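Local coordinates for protein negative regulator of ofd1 (Schizosaccharomyces pombe, PDB 3QTM) that is required for correct translation termination, directly inhibits ofd1 and promotes stability of the sre1 N-terminal transcription factor domain, probably by blocking its ofd1-accelerated degradation, at residues Asp141-Glu144 with Ser145-Asn148. Sequence-based numbering, arbitrary orientation.
Sequences DNEE and SLAN
E143 and L146 close a beta turn just past the end of helix 119-142, in the loop that leads to helix 151-170 of this all-helical, TPR-related protein. E143 is the first residue to leave the helical backbone conformation, so the chain swings away from the helix there. E144 and S145 then take the two corner positions of the turn, both with right-handed helical backbone angles, as in a type I or III turn.

One backbone hydrogen bond closes it: L146 N donates to E143 O across 3.1 Å, with an N-H...O angle of 153°. This bond ties E143 to L146 across the two corner residues. One residue further on, A147 N also lies near that oxygen, 3.4 Å from E143 O.

The side-chain contacts are looser, and they sit at the surface. The side chains of E143 and L146 lie alongside one another with their ends on the same side of the turn. CG of E143 is anti to its carbonyl carbon (chi1 -64°) and the chain beyond it is extended, which lays carboxylate OE2 3.7 Å from CD1 of L146. The charge itself is paired back on the helix, where OE2 makes a salt bridge with R139. At the corner, the hydroxyl OG of S145 rests 3.8 Å from CB of E143. Beyond the turn, the methyl CB of A147 packs 3.8 Å from the carbonyl oxygen O of E144.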
# COMPACT_ATOMS: atom_id res chain seq x y z
N ASP A 141 -16.10 15.24 -1.30
CA ASP A 141 -15.89 16.31 -0.34
C ASP A 141 -15.82 17.69 -0.96
O ASP A 141 -15.98 18.68 -0.26
CB ASP A 141 -14.62 16.05 0.49
CG ASP A 141 -14.69 14.74 1.27
OD1 ASP A 141 -15.82 14.29 1.55
OD2 ASP A 141 -13.61 14.17 1.59
N ASN A 142 -15.61 17.78 -2.27
CA ASN A 142 -15.39 19.09 -2.90
C ASN A 142 -16.34 19.51 -4.01
O ASN A 142 -16.48 20.70 -4.28
CB ASN A 142 -13.95 19.21 -3.40
CG ASN A 142 -12.96 19.29 -2.26
OD1 ASN A 142 -12.65 20.37 -1.77
ND2 ASN A 142 -12.48 18.13 -1.80
N GLU A 143 -16.98 18.54 -4.67
CA GLU A 143 -17.88 18.88 -5.77
C GLU A 143 -19.33 18.88 -5.27
O GLU A 143 -19.78 17.91 -4.64
CB GLU A 143 -17.69 17.91 -6.95
CG GLU A 143 -16.30 17.97 -7.60
CD GLU A 143 -16.12 16.95 -8.74
OE1 GLU A 143 -15.19 17.13 -9.56
OE2 GLU A 143 -16.89 15.97 -8.82
N GLU A 144 -20.06 19.96 -5.54
CA GLU A 144 -21.41 20.08 -5.01
C GLU A 144 -22.31 18.99 -5.57
O GLU A 144 -23.30 18.62 -4.95
CB GLU A 144 -22.02 21.46 -5.29
CG GLU A 144 -23.06 21.85 -4.22
CD GLU A 144 -24.25 22.63 -4.77
OE1 GLU A 144 -24.33 22.81 -6.01
OE2 GLU A 144 -25.12 23.05 -3.97
N SER A 145 -21.97 18.50 -6.75
CA SER A 145 -22.81 17.52 -7.41
C SER A 145 -22.86 16.21 -6.63
O SER A 145 -23.88 15.52 -6.64
CB SER A 145 -22.31 17.26 -8.84
OG SER A 145 -20.90 17.04 -8.87
N LEU A 146 -21.78 15.89 -5.93
CA LEU A 146 -21.61 14.58 -5.30
C LEU A 146 -21.82 14.60 -3.80
O LEU A 146 -21.78 13.55 -3.14
CB LEU A 146 -20.23 13.98 -5.63
CG LEU A 146 -20.04 13.54 -7.08
CD1 LEU A 146 -18.63 13.04 -7.32
CD2 LEU A 146 -21.04 12.46 -7.47
N ALA A 147 -22.06 15.78 -3.25
CA ALA A 147 -22.22 15.95 -1.81
C ALA A 147 -23.21 14.95 -1.19
O ALA A 147 -22.89 14.32 -0.18
CB ALA A 147 -22.61 17.39 -1.47
N ASN A 148 -24.39 14.81 -1.77
CA ASN A 148 -25.40 13.94 -1.15
C ASN A 148 -25.42 12.48 -1.65
O ASN A 148 -26.35 11.74 -1.37
CB ASN A 148 -26.80 14.57 -1.17
CG ASN A 148 -27.68 14.07 -0.02
OD1 ASN A 148 -27.45 12.98 0.53
ND2 ASN A 148 -28.70 14.86 0.35